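Local structure of sensor protein (Vibrio cholerae, 3BY9) at residues A[76-81]-A[99-104]; A[109-114]-A[140-145]; A[173-178]-A[186-191]; A[214-219]-A[227-232]. The protein senses C4-dicarboxylates such as succinate through this sensor domain of the histidine kinase DctB, whose kinase part probably passes phosphate from ATP to a protein histidine. One frame throughout, in Å; residues are numbered along the deposited sequence. Where two conformers were deposited one is given.

How the contacts relate
Contacts 1 and 2 each pack a loop or helix end on the sheet beside the succinate site; contacts 3 and 4 lie on the other side of the chain's centre. The first two meet on neighbouring strands 74-79 and 141-150, where Ile78 N reaches Val145 O at 2.8 Å in a probable hydrogen bond. Contact 1 mixes aromatic packing with one amide bond, whereas contact 2 is purely apolar across its segments; both are partly buried. Contact 3 is buried and held by two backbone bonds with valines beside them. Contact 4, at the surface, likewise has two backbone bonds but adds charge: a lysine over a tryptophan. Contacts 3 and 4 also touch, through Val188 and Trp215, their centres about 14 Å apart.

Contact 1. Residues A[76-81]-A[99-104]; sequences YLIDRF and RNFAWR
The edge of the succinate pocket is built here, where strand 74-79 of the five-stranded antiparallel sheet backs the loop leading into helix 105-110. Phe101 of the loop drops its ring toward the strand, and its CD2 comes 4.1 Å from CE1 of Tyr76, the two side chains crossing at about a right angle. From the other strand residue facing the loop, Ile78 CD1 reaches the edge of the Phe101 ring, near its plane, 4.3 Å from CD2. The OH of Tyr76 hydrogen-bonds that of Tyr106, a succinate-binding residue; Arg104, at the end of the loop and N-cap of the helix, hydrogen-bonds a bound succinic acid through NE. The polar part lies further along the segment, at Asp79 to Phe81. Asp79 OD1 accepts from Phe81 N at 2.9 Å, and Asn100 OD1 from Ala102 N, giving an Asx turn on each segment. The Asn100 amide thus pins its own loop with the oxygen and reaches across with the nitrogen, which also bonds Asn83. ND2 gives a hydrogen to Phe81 O at 3.0 Å, arriving 42° above that carbonyl's plane.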
loop_
_atom_site.group_PDB
_atom_site.type_symbol
_atom_site.label_atom_id
_atom_site.label_comp_id
_atom_site.label_asym_id
_atom_site.label_seq_id
_atom_site.Cartn_x
_atom_site.Cartn_y
_atom_site.Cartn_z
ATOM N N TYR A 76 -2.892 0.290 -15.349
ATOM C CA TYR A 76 -3.931 -0.464 -16.041
ATOM C C TYR A 76 -5.267 0.267 -16.017
ATOM O O TYR A 76 -5.571 0.998 -15.079
ATOM C CB TYR A 76 -4.083 -1.881 -15.437
ATOM C CG TYR A 76 -4.237 -1.961 -13.933
ATOM C CD1 TYR A 76 -5.456 -2.354 -13.367
ATOM C CD2 TYR A 76 -3.137 -1.715 -13.064
ATOM C CE1 TYR A 76 -5.577 -2.521 -11.954
ATOM C CE2 TYR A 76 -3.271 -1.874 -11.690
ATOM C CZ TYR A 76 -4.453 -2.270 -11.150
ATOM O OH TYR A 76 -4.511 -2.462 -9.787
ATOM N N LEU A 77 -6.037 0.003 -17.063
ATOM C CA LEU A 77 -7.320 0.684 -17.315
ATOM C C LEU A 77 -8.492 -0.237 -17.097
ATOM O O LEU A 77 -8.530 -1.316 -17.654
ATOM C CB LEU A 77 -7.294 1.173 -18.788
ATOM C CG LEU A 77 -8.532 1.920 -19.272
ATOM C CD1 LEU A 77 -8.585 3.310 -18.595
ATOM C CD2 LEU A 77 -8.381 2.166 -20.771
ATOM N N ILE A 78 -9.472 0.227 -16.306
ATOM C CA ILE A 78 -10.616 -0.610 -15.949
ATOM C C ILE A 78 -11.910 0.022 -16.464
ATOM O O ILE A 78 -12.078 1.236 -16.356
ATOM C CB ILE A 78 -10.657 -0.708 -14.420
ATOM C CG1 ILE A 78 -9.255 -1.151 -13.885
ATOM C CG2 ILE A 78 -11.630 -1.779 -14.006
ATOM C CD1 ILE A 78 -9.238 -1.258 -12.349
ATOM N N ASP A 79 -12.824 -0.796 -17.019
ATOM C CA ASP A 79 -14.078 -0.245 -17.490
ATOM C C ASP A 79 -15.025 0.080 -16.335
ATOM O O ASP A 79 -14.694 -0.085 -15.182
ATOM C CB ASP A 79 -14.711 -1.170 -18.571
ATOM C CG ASP A 79 -15.290 -2.471 -18.015
ATOM O OD1 ASP A 79 -15.432 -2.618 -16.800
ATOM O OD2 ASP A 79 -15.631 -3.366 -18.839
ATOM N N ARG A 80 -16.200 0.608 -16.635
ATOM C CA ARG A 80 -17.058 1.057 -15.548
ATOM C C ARG A 80 -17.737 -0.063 -14.775
ATOM O O ARG A 80 -18.411 0.196 -13.774
ATOM C CB ARG A 80 -18.104 2.061 -16.094
ATOM C CG ARG A 80 -19.137 1.442 -16.994
ATOM C CD ARG A 80 -20.117 2.568 -17.364
ATOM N NE ARG A 80 -21.246 2.080 -18.140
ATOM C CZ ARG A 80 -22.320 1.506 -17.610
ATOM N NH1 ARG A 80 -22.405 1.352 -16.292
ATOM N NH2 ARG A 80 -23.298 1.082 -18.406
ATOM N N PHE A 81 -17.501 -1.296 -15.229
ATOM C CA PHE A 81 -18.040 -2.484 -14.592
ATOM C C PHE A 81 -16.974 -3.172 -13.725
ATOM O O PHE A 81 -17.266 -4.152 -13.016
ATOM C CB PHE A 81 -18.547 -3.449 -15.668
ATOM C CG PHE A 81 -19.517 -2.793 -16.635
ATOM C CD1 PHE A 81 -20.815 -2.537 -16.251
ATOM C CD2 PHE A 81 -19.101 -2.424 -17.896
ATOM C CE1 PHE A 81 -21.696 -1.922 -17.130
ATOM C CE2 PHE A 81 -20.000 -1.812 -18.773
ATOM C CZ PHE A 81 -21.280 -1.580 -18.359
ATOM N N ARG A 99 -9.394 -9.400 -15.828
ATOM C CA ARG A 99 -9.714 -9.645 -14.409
ATOM C C ARG A 99 -10.565 -8.488 -13.940
ATOM O O ARG A 99 -10.310 -7.344 -14.339
ATOM C CB ARG A 99 -8.431 -9.656 -13.540
ATOM C CG ARG A 99 -7.362 -10.603 -14.007
ATOM C CD ARG A 99 -7.839 -12.028 -14.020
ATOM N NE ARG A 99 -6.714 -12.958 -13.979
ATOM C CZ ARG A 99 -6.180 -13.446 -12.860
ATOM N NH1 ARG A 99 -6.659 -13.096 -11.673
ATOM N NH2 ARG A 99 -5.170 -14.308 -12.927
ATOM N N ASN A 100 -11.520 -8.776 -13.048
ATOM C CA ASN A 100 -12.420 -7.739 -12.550
ATOM C C ASN A 100 -12.015 -7.326 -11.155
ATOM O O ASN A 100 -11.761 -8.205 -10.301
ATOM C CB ASN A 100 -13.858 -8.283 -12.624
ATOM C CG ASN A 100 -14.876 -7.246 -12.192
ATOM O OD1 ASN A 100 -14.975 -6.939 -11.012
ATOM N ND2 ASN A 100 -15.619 -6.710 -13.149
ATOM N N PHE A 101 -11.915 -6.001 -10.897
ATOM C CA PHE A 101 -11.493 -5.505 -9.573
ATOM C C PHE A 101 -12.561 -4.601 -8.935
ATOM O O PHE A 101 -12.228 -3.710 -8.161
ATOM C CB PHE A 101 -10.180 -4.741 -9.714
ATOM C CG PHE A 101 -9.042 -5.629 -10.202
ATOM C CD1 PHE A 101 -8.643 -6.708 -9.445
ATOM C CD2 PHE A 101 -8.439 -5.413 -11.433
ATOM C CE1 PHE A 101 -7.634 -7.614 -9.914
ATOM C CE2 PHE A 101 -7.418 -6.294 -11.914
ATOM C CZ PHE A 101 -7.032 -7.403 -11.141
ATOM N N ALA A 102 -13.828 -4.838 -9.287
ATOM C CA ALA A 102 -14.895 -3.973 -8.718
ATOM C C ALA A 102 -14.936 -4.125 -7.219
ATOM O O ALA A 102 -15.442 -3.252 -6.529
ATOM C CB ALA A 102 -16.274 -4.353 -9.303
ATOM N N TRP A 103 -14.427 -5.256 -6.716
ATOM C CA TRP A 103 -14.386 -5.543 -5.290
ATOM C C TRP A 103 -13.277 -4.773 -4.546
ATOM O O TRP A 103 -13.263 -4.721 -3.270
ATOM C CB TRP A 103 -14.216 -7.070 -5.087
ATOM C CG TRP A 103 -12.992 -7.642 -5.753
ATOM C CD1 TRP A 103 -12.886 -8.083 -7.073
ATOM C CD2 TRP A 103 -11.681 -7.804 -5.167
ATOM N NE1 TRP A 103 -11.563 -8.481 -7.314
ATOM C CE2 TRP A 103 -10.824 -8.326 -6.174
ATOM C CE3 TRP A 103 -11.151 -7.560 -3.892
ATOM C CZ2 TRP A 103 -9.465 -8.604 -5.935
ATOM C CZ3 TRP A 103 -9.784 -7.843 -3.658
ATOM C CH2 TRP A 103 -8.973 -8.354 -4.676
ATOM N N ARG A 104 -12.372 -4.137 -5.289
ATOM C CA ARG A 104 -11.302 -3.385 -4.631
ATOM C C ARG A 104 -11.737 -1.976 -4.288
ATOM O O ARG A 104 -12.334 -1.285 -5.111
ATOM C CB ARG A 104 -10.080 -3.244 -5.527
ATOM C CG ARG A 104 -9.193 -4.436 -5.544
ATOM C CD ARG A 104 -8.418 -4.610 -4.202
ATOM N NE ARG A 104 -7.208 -5.432 -4.430
ATOM C CZ ARG A 104 -6.621 -6.186 -3.499
ATOM N NH1 ARG A 104 -7.097 -6.240 -2.261
ATOM N NH2 ARG A 104 -5.587 -6.978 -3.853
#

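Contact 2. Residues A[109-114]-A[140-145]; sequences LSIAGQ and AEILGV
Ile142 meets the type I beta turn from Ser110 to Gly113, at the C-terminal end of helix 105-110, and so begins the seam between this helix end and strand 141-150 of the five-stranded antiparallel sheet. Its two branches divide the work. The longer one runs out to CD1, which lies against backbone, 3.4 Å from Ile111 O and 3.5 Å from Gly113 CA; the shorter one, CG2, sits 3.8 Å from Ile111 CD1. Gly113, at positive phi (97°), has no side chain, and the methyl lies directly on its CA. Next comes Leu143, whose CB points away from the turn and whose side chain packs on helix 41-48. Gly144 then offers its bare CA to Ile111 CD1 at 3.8 Å. That methyl gets there because Ile111 carries CG1 opposite its backbone N (chi1 -163°), sending the longer branch in among Ile142, Gly144 and Val145. At Val145 the side chain crosses that of Ile111 at about a right angle and also faces Ser110, whose CB lies 4.0 Å from both valine methyls. The serine's OG turns to polar partners instead, Gln114 O and the hydroxyl of Ser116. Val145 CG2 ends 3.7 Å from Ile111 N.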
loop_
_atom_site.group_PDB
_atom_site.type_symbol
_atom_site.label_atom_id
_atom_site.label_comp_id
_atom_site.label_asym_id
_atom_site.label_seq_id
_atom_site.Cartn_x
_atom_site.Cartn_y
_atom_site.Cartn_z
ATOM N N LEU A 109 -14.168 3.381 -4.998
ATOM C CA LEU A 109 -14.143 4.814 -4.693
ATOM C C LEU A 109 -13.903 5.676 -5.915
ATOM O O LEU A 109 -14.519 6.737 -6.071
ATOM C CB LEU A 109 -13.074 5.151 -3.670
ATOM C CG LEU A 109 -13.229 4.352 -2.343
ATOM C CD1 LEU A 109 -12.008 4.580 -1.428
ATOM C CD2 LEU A 109 -14.548 4.761 -1.642
ATOM N N SER A 110 -13.043 5.233 -6.832
ATOM C CA SER A 110 -12.795 6.116 -7.970
ATOM C C SER A 110 -13.855 6.089 -9.061
ATOM O O SER A 110 -13.977 7.067 -9.832
ATOM C CB SER A 110 -11.411 5.818 -8.579
ATOM O OG SER A 110 -10.395 6.290 -7.695
ATOM N N ILE A 111 -14.631 5.010 -9.151
ATOM C CA ILE A 111 -15.655 4.984 -10.192
ATOM C C ILE A 111 -16.754 5.959 -9.753
ATOM O O ILE A 111 -17.605 6.351 -10.561
ATOM C CB ILE A 111 -16.195 3.542 -10.451
ATOM C CG1 ILE A 111 -16.940 3.495 -11.801
ATOM C CG2 ILE A 111 -17.060 3.022 -9.267
ATOM C CD1 ILE A 111 -16.018 3.590 -13.056
ATOM N N ALA A 112 -16.680 6.400 -8.495
ATOM C CA ALA A 112 -17.680 7.391 -7.981
ATOM C C ALA A 112 -17.163 8.826 -8.273
ATOM O O ALA A 112 -17.729 9.849 -7.821
ATOM C CB ALA A 112 -17.884 7.206 -6.486
ATOM N N GLY A 113 -16.049 8.913 -8.978
ATOM C CA GLY A 113 -15.549 10.214 -9.399
ATOM C C GLY A 113 -14.489 10.902 -8.596
ATOM O O GLY A 113 -14.215 12.074 -8.840
ATOM N N GLN A 114 -13.857 10.205 -7.658
ATOM C CA GLN A 114 -12.797 10.838 -6.905
ATOM C C GLN A 114 -11.504 10.099 -7.084
ATOM O O GLN A 114 -11.469 8.959 -7.542
ATOM C CB GLN A 114 -13.091 10.881 -5.405
ATOM C CG GLN A 114 -13.859 12.086 -4.969
ATOM C CD GLN A 114 -15.337 11.874 -5.098
ATOM O OE1 GLN A 114 -16.113 12.818 -4.988
ATOM N NE2 GLN A 114 -15.744 10.621 -5.319
ATOM N N ALA A 140 -18.485 14.671 -19.768
ATOM C CA ALA A 140 -19.070 14.761 -18.416
ATOM C C ALA A 140 -19.516 13.443 -17.820
ATOM O O ALA A 140 -20.281 13.431 -16.842
ATOM C CB ALA A 140 -20.270 15.745 -18.410
ATOM N N GLU A 141 -19.035 12.342 -18.377
ATOM C CA GLU A 141 -19.448 11.038 -17.887
ATOM C C GLU A 141 -18.244 10.250 -17.375
ATOM O O GLU A 141 -17.187 10.297 -17.994
ATOM C CB GLU A 141 -20.060 10.227 -19.021
ATOM C CG GLU A 141 -21.290 10.859 -19.650
ATOM C CD GLU A 141 -22.521 9.998 -19.456
ATOM O OE1 GLU A 141 -22.846 9.698 -18.286
ATOM O OE2 GLU A 141 -23.159 9.616 -20.467
ATOM N N ILE A 142 -18.446 9.474 -16.315
ATOM C CA ILE A 142 -17.334 8.630 -15.839
ATOM C C ILE A 142 -17.407 7.358 -16.681
ATOM O O ILE A 142 -18.399 6.621 -16.630
ATOM C CB ILE A 142 -17.493 8.302 -14.330
ATOM C CG1 ILE A 142 -17.341 9.599 -13.511
ATOM C CG2 ILE A 142 -16.386 7.281 -13.905
ATOM C CD1 ILE A 142 -17.715 9.462 -12.018
ATOM N N LEU A 143 -16.328 7.047 -17.412
ATOM C CA LEU A 143 -16.287 5.881 -18.280
ATOM C C LEU A 143 -15.450 4.723 -17.732
ATOM O O LEU A 143 -15.551 3.627 -18.251
ATOM C CB LEU A 143 -15.653 6.284 -19.624
ATOM C CG LEU A 143 -16.312 7.387 -20.432
ATOM C CD1 LEU A 143 -15.458 7.560 -21.750
ATOM C CD2 LEU A 143 -17.706 6.980 -20.789
ATOM N N GLY A 144 -14.658 4.961 -16.687
ATOM C CA GLY A 144 -13.806 3.883 -16.183
ATOM C C GLY A 144 -12.827 4.463 -15.165
ATOM O O GLY A 144 -12.982 5.586 -14.701
ATOM N N VAL A 145 -11.788 3.700 -14.855
ATOM C CA VAL A 145 -10.822 4.112 -13.837
ATOM C C VAL A 145 -9.433 3.718 -14.321
ATOM O O VAL A 145 -9.259 2.617 -14.863
ATOM C CB VAL A 145 -11.073 3.323 -12.504
ATOM C CG1 VAL A 145 -9.914 3.548 -11.477
ATOM C CG2 VAL A 145 -12.383 3.812 -11.842
#

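Contact 3. Residues A[173-178]-A[186-191]; sequences QVVFMS and HSVADL
Val175 and Val188 set their side chains at about a right angle to each other, meeting through one methyl each: CG2 to CG2, 4.1 Å. Both valines place CG1 opposite the backbone N, which leaves CG2 beside the nitrogen and facing the partner chain. Each CG2 also lies against a carbonyl of that chain, Val175 CG2 3.6 Å from His186 O and Val188 CG2 at the same distance from Gln173 O. Gln173 also packs on Val188, its CB 4.0 Å from Val188 CB, before the chain bends at chi2 and leads its end away. Beneath these side chains the backbones join in a single beta bridge, Val174 with Ser187, their CA atoms 4.0 Å apart. The bridge brings the residues around strand 175-176 together with the loop that leads to helix 193-202, and Val175 and Val188 in turn touch strand 165-169, an outer strand of the four-stranded antiparallel sheet. Two backbone bonds flank it. Val175 N gives to His186 O with an almost straight hydrogen, 174°, while Val188 N gives to Gln173 O at a more bent 146°. Both acceptors have a CA-H as a further neighbour, Val174 CA for His186 O and Ser187 CA for Gln173 O. Val174 points its own side chain to helix 193-202, where it meets Ile199. Ser187 keeps its hydroxyl within its loop: OG hydrogen-bonds Ala189 O at 2.8 Å.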
loop_
_atom_site.group_PDB
_atom_site.type_symbol
_atom_site.label_atom_id
_atom_site.label_comp_id
_atom_site.label_asym_id
_atom_site.label_seq_id
_atom_site.Cartn_x
_atom_site.Cartn_y
_atom_site.Cartn_z
ATOM N N GLN A 173 -3.631 -2.874 13.129
ATOM C CA GLN A 173 -2.253 -3.062 13.498
ATOM C C GLN A 173 -1.605 -4.195 12.716
ATOM O O GLN A 173 -0.670 -4.854 13.193
ATOM C CB GLN A 173 -2.072 -3.267 15.029
ATOM C CG GLN A 173 -2.869 -2.309 15.903
ATOM C CD GLN A 173 -2.587 -0.818 15.639
ATOM O OE1 GLN A 173 -3.302 0.069 16.142
ATOM N NE2 GLN A 173 -1.561 -0.535 14.862
ATOM N N VAL A 174 -2.116 -4.474 11.519
ATOM C CA VAL A 174 -1.414 -5.463 10.702
ATOM C C VAL A 174 -0.176 -4.761 10.079
ATOM O O VAL A 174 -0.257 -3.623 9.565
ATOM C CB VAL A 174 -2.312 -6.016 9.562
ATOM C CG1 VAL A 174 -1.503 -6.995 8.674
ATOM C CG2 VAL A 174 -3.517 -6.773 10.178
ATOM N N VAL A 175 0.962 -5.452 10.127
ATOM C CA VAL A 175 2.223 -4.943 9.567
ATOM C C VAL A 175 2.211 -5.130 8.055
ATOM O O VAL A 175 2.210 -6.253 7.564
ATOM C CB VAL A 175 3.420 -5.688 10.219
ATOM C CG1 VAL A 175 4.715 -5.235 9.576
ATOM C CG2 VAL A 175 3.464 -5.332 11.728
ATOM N N PHE A 176 2.158 -4.008 7.312
ATOM C CA PHE A 176 2.112 -4.041 5.850
ATOM C C PHE A 176 3.498 -3.804 5.238
ATOM O O PHE A 176 3.752 -4.286 4.141
ATOM C CB PHE A 176 1.132 -2.986 5.335
ATOM C CG PHE A 176 1.022 -2.972 3.866
ATOM C CD1 PHE A 176 0.525 -4.078 3.199
ATOM C CD2 PHE A 176 1.485 -1.895 3.145
ATOM C CE1 PHE A 176 0.487 -4.126 1.793
ATOM C CE2 PHE A 176 1.459 -1.917 1.737
ATOM C CZ PHE A 176 0.958 -3.039 1.068
HETATM N N MSE A 177 4.370 -3.035 5.923
HETATM C CA MSE A 177 5.769 -2.826 5.470
HETATM C C MSE A 177 6.622 -2.992 6.709
HETATM O O MSE A 177 6.178 -2.708 7.799
HETATM C CB MSE A 177 5.989 -1.416 4.888
HETATM C CG MSE A 177 5.325 -1.306 3.546
HETATM SE SE MSE A 177 5.714 0.396 2.698
HETATM C CE MSE A 177 4.744 1.537 3.768
ATOM N N SER A 178 7.866 -3.430 6.538
ATOM C CA SER A 178 8.705 -3.566 7.732
ATOM C C SER A 178 10.162 -3.766 7.308
ATOM O O SER A 178 10.418 -4.237 6.205
ATOM C CB SER A 178 8.294 -4.813 8.475
ATOM O OG SER A 178 9.125 -4.967 9.641
ATOM N N HIS A 186 1.526 -9.913 9.877
ATOM C CA HIS A 186 1.215 -10.335 11.242
ATOM C C HIS A 186 0.656 -9.089 11.924
ATOM O O HIS A 186 0.968 -7.949 11.561
ATOM C CB HIS A 186 2.457 -10.730 12.033
ATOM C CG HIS A 186 3.070 -12.017 11.595
ATOM N ND1 HIS A 186 3.495 -12.245 10.298
ATOM C CD2 HIS A 186 3.329 -13.151 12.291
ATOM C CE1 HIS A 186 4.003 -13.468 10.226
ATOM N NE2 HIS A 186 3.915 -14.033 11.421
ATOM N N SER A 187 -0.182 -9.280 12.924
ATOM C CA SER A 187 -0.678 -8.121 13.660
ATOM C C SER A 187 0.264 -7.859 14.824
ATOM O O SER A 187 0.907 -8.784 15.335
ATOM C CB SER A 187 -2.093 -8.354 14.200
ATOM O OG SER A 187 -2.169 -9.525 15.018
ATOM N N VAL A 188 0.336 -6.610 15.281
ATOM C CA VAL A 188 1.245 -6.309 16.373
ATOM C C VAL A 188 0.775 -7.001 17.638
ATOM O O VAL A 188 1.583 -7.547 18.390
ATOM C CB VAL A 188 1.318 -4.788 16.621
ATOM C CG1 VAL A 188 2.038 -4.481 17.944
ATOM C CG2 VAL A 188 2.084 -4.125 15.441
ATOM N N ALA A 189 -0.542 -6.965 17.863
ATOM C CA ALA A 189 -1.159 -7.543 19.064
ATOM C C ALA A 189 -2.267 -8.508 18.674
ATOM O O ALA A 189 -2.736 -8.519 17.544
ATOM C CB ALA A 189 -1.761 -6.417 19.934
ATOM N N ASP A 190 -2.738 -9.288 19.648
ATOM C CA ASP A 190 -3.789 -10.243 19.356
ATOM C C ASP A 190 -5.074 -9.577 18.851
ATOM O O ASP A 190 -5.439 -8.482 19.304
ATOM C CB ASP A 190 -4.141 -11.070 20.611
ATOM C CG ASP A 190 -2.987 -11.919 21.127
ATOM O OD1 ASP A 190 -1.960 -12.079 20.441
ATOM O OD2 ASP A 190 -3.128 -12.454 22.255
ATOM N N LEU A 191 -5.729 -10.262 17.909
ATOM C CA LEU A 191 -6.974 -9.802 17.296
ATOM C C LEU A 191 -8.057 -10.855 17.576
ATOM O O LEU A 191 -7.768 -12.057 17.686
ATOM C CB LEU A 191 -6.826 -9.668 15.769
ATOM C CG LEU A 191 -5.888 -8.525 15.339
ATOM C CD1 LEU A 191 -5.693 -8.537 13.806
ATOM C CD2 LEU A 191 -6.490 -7.229 15.773
#

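Contact 4. Residues A[214-219]-A[227-232]; sequences GWQGDL and RKPEKH
Lys228 reaches Trp215 by a bent route. Its CB sets off away from the partner segment, and the turn at chi2 (-71°) brings the chain back, so that CD lies 3.5 Å from Gly214 O. CE is next and settles over one face of the indole, 3.6 Å from Trp215 CD1 and 3.8 Å from the centroid of the five-membered ring, a CH-pi contact. A second bend, at chi4, leaves NZ above the same ring, 25° off its normal, in a cation-pi interaction; its stronger partner is Asp236, through a salt bridge. Asp236 also accepts from Trp215 NE1 with its backbone O, so Asp236 bonds to both the lysine and the indole. Arg227 O lies at the edge of the indole and takes a hydrogen from Gln216 N at 2.7 Å. Arg227 N returns the bond to Gln216 O. The extended Gln216 side chain then crosses Pro229 at about a right angle, Gln216 OE1 3.3 Å from Pro229 CG. Gln216 and Arg227 thus form an antiparallel hydrogen-bonded pair, a single bridge at the surface joining the loops before and after edge strand 223-226, near the calcium site of Asp237 and Lys258.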
loop_
_atom_site.group_PDB
_atom_site.type_symbol
_atom_site.label_atom_id
_atom_site.label_comp_id
_atom_site.label_asym_id
_atom_site.label_seq_id
_atom_site.Cartn_x
_atom_site.Cartn_y
_atom_site.Cartn_z
ATOM N N GLY A 214 2.003 -10.889 19.151
ATOM C CA GLY A 214 1.803 -11.016 20.581
ATOM C C GLY A 214 2.345 -9.957 21.495
ATOM O O GLY A 214 2.530 -10.224 22.682
ATOM N N TRP A 215 2.590 -8.752 20.978
ATOM C CA TRP A 215 3.116 -7.695 21.852
ATOM C C TRP A 215 1.959 -7.029 22.584
ATOM O O TRP A 215 0.824 -7.041 22.097
ATOM C CB TRP A 215 3.841 -6.608 21.024
ATOM C CG TRP A 215 5.311 -6.880 20.771
ATOM C CD1 TRP A 215 6.274 -7.101 21.712
ATOM C CD2 TRP A 215 5.980 -6.863 19.502
ATOM N NE1 TRP A 215 7.517 -7.221 21.103
ATOM C CE2 TRP A 215 7.358 -7.074 19.751
ATOM C CE3 TRP A 215 5.543 -6.680 18.178
ATOM C CZ2 TRP A 215 8.310 -7.109 18.720
ATOM C CZ3 TRP A 215 6.498 -6.707 17.148
ATOM C CH2 TRP A 215 7.858 -6.922 17.436
ATOM N N GLN A 216 2.273 -6.441 23.726
ATOM C CA GLN A 216 1.276 -5.729 24.522
ATOM C C GLN A 216 1.821 -4.358 24.720
ATOM O O GLN A 216 3.033 -4.186 24.861
ATOM C CB GLN A 216 1.085 -6.438 25.875
ATOM C CG GLN A 216 0.548 -7.850 25.641
ATOM C CD GLN A 216 0.381 -8.695 26.897
ATOM O OE1 GLN A 216 -0.140 -9.809 26.822
ATOM N NE2 GLN A 216 0.820 -8.179 28.047
ATOM N N GLY A 217 0.919 -3.373 24.746
ATOM C CA GLY A 217 1.330 -1.991 24.916
ATOM C C GLY A 217 0.296 -1.044 24.349
ATOM O O GLY A 217 -0.674 -1.487 23.738
ATOM N N ASP A 218 0.502 0.249 24.571
ATOM C CA ASP A 218 -0.425 1.260 24.058
ATOM C C ASP A 218 -0.093 1.547 22.609
ATOM O O ASP A 218 0.831 2.320 22.301
ATOM C CB ASP A 218 -0.326 2.561 24.851
ATOM C CG ASP A 218 -1.356 3.584 24.384
ATOM O OD1 ASP A 218 -2.058 3.305 23.400
ATOM O OD2 ASP A 218 -1.463 4.665 25.022
ATOM N N LEU A 219 -0.875 0.946 21.712
ATOM C CA LEU A 219 -0.616 1.093 20.290
ATOM C C LEU A 219 -1.094 2.423 19.723
ATOM O O LEU A 219 -0.806 2.761 18.559
ATOM C CB LEU A 219 -1.257 -0.100 19.555
ATOM C CG LEU A 219 -0.854 -1.501 20.032
ATOM C CD1 LEU A 219 -1.423 -2.513 19.024
ATOM C CD2 LEU A 219 0.666 -1.650 20.175
ATOM N N ARG A 227 5.777 -4.981 24.954
ATOM C CA ARG A 227 6.376 -6.062 25.741
ATOM C C ARG A 227 5.621 -7.348 25.545
ATOM O O ARG A 227 4.549 -7.367 24.955
ATOM C CB ARG A 227 6.387 -5.707 27.231
ATOM C CG ARG A 227 5.087 -5.947 27.973
ATOM C CD ARG A 227 5.254 -5.514 29.434
ATOM N NE ARG A 227 5.544 -4.078 29.489
ATOM C CZ ARG A 227 6.762 -3.533 29.438
ATOM N NH1 ARG A 227 7.849 -4.302 29.350
ATOM N NH2 ARG A 227 6.890 -2.208 29.421
ATOM N N LYS A 228 6.231 -8.458 25.975
ATOM C CA LYS A 228 5.576 -9.748 25.884
ATOM C C LYS A 228 5.017 -10.058 27.273
ATOM O O LYS A 228 5.463 -9.499 28.274
ATOM C CB LYS A 228 6.583 -10.855 25.455
ATOM C CG LYS A 228 7.081 -10.660 24.020
ATOM C CD LYS A 228 5.976 -10.956 23.049
ATOM C CE LYS A 228 6.389 -10.680 21.633
ATOM N NZ LYS A 228 7.513 -11.639 21.298
ATOM N N PRO A 229 4.012 -10.942 27.329
ATOM C CA PRO A 229 3.386 -11.331 28.596
ATOM C C PRO A 229 4.466 -11.642 29.619
ATOM O O PRO A 229 5.459 -12.282 29.290
ATOM C CB PRO A 229 2.563 -12.560 28.209
ATOM C CG PRO A 229 2.136 -12.244 26.793
ATOM C CD PRO A 229 3.455 -11.706 26.200
ATOM N N GLU A 230 4.281 -11.184 30.854
ATOM C CA GLU A 230 5.277 -11.432 31.890
ATOM C C GLU A 230 5.520 -12.920 32.020
ATOM O O GLU A 230 4.594 -13.725 31.930
ATOM C CB GLU A 230 4.841 -10.883 33.250
ATOM C CG GLU A 230 5.867 -11.193 34.337
ATOM C CD GLU A 230 5.388 -10.869 35.743
ATOM O OE1 GLU A 230 6.035 -11.345 36.705
ATOM O OE2 GLU A 230 4.379 -10.142 35.889
ATOM N N LYS A 231 6.782 -13.273 32.230
ATOM C CA LYS A 231 7.191 -14.661 32.369
ATOM C C LYS A 231 7.120 -15.480 31.078
ATOM O O LYS A 231 7.289 -16.702 31.107
ATOM C CB LYS A 231 6.394 -15.355 33.478
ATOM C CG LYS A 231 7.172 -16.497 34.137
ATOM C CD LYS A 231 8.622 -16.091 34.428
ATOM C CE LYS A 231 8.702 -14.788 35.229
ATOM N NZ LYS A 231 10.090 -14.238 35.274
ATOM N N HIS A 232 6.851 -14.814 29.958
ATOM C CA HIS A 232 6.809 -15.494 28.663
ATOM C C HIS A 232 8.252 -15.930 28.413
ATOM O O HIS A 232 9.162 -15.389 29.037
ATOM C CB HIS A 232 6.346 -14.532 27.570
ATOM C CG HIS A 232 6.296 -15.148 26.210
ATOM N ND1 HIS A 232 5.653 -16.340 25.958
ATOM C CD2 HIS A 232 6.794 -14.729 25.023
ATOM C CE1 HIS A 232 5.755 -16.628 24.673
ATOM N NE2 HIS A 232 6.443 -15.668 24.083
#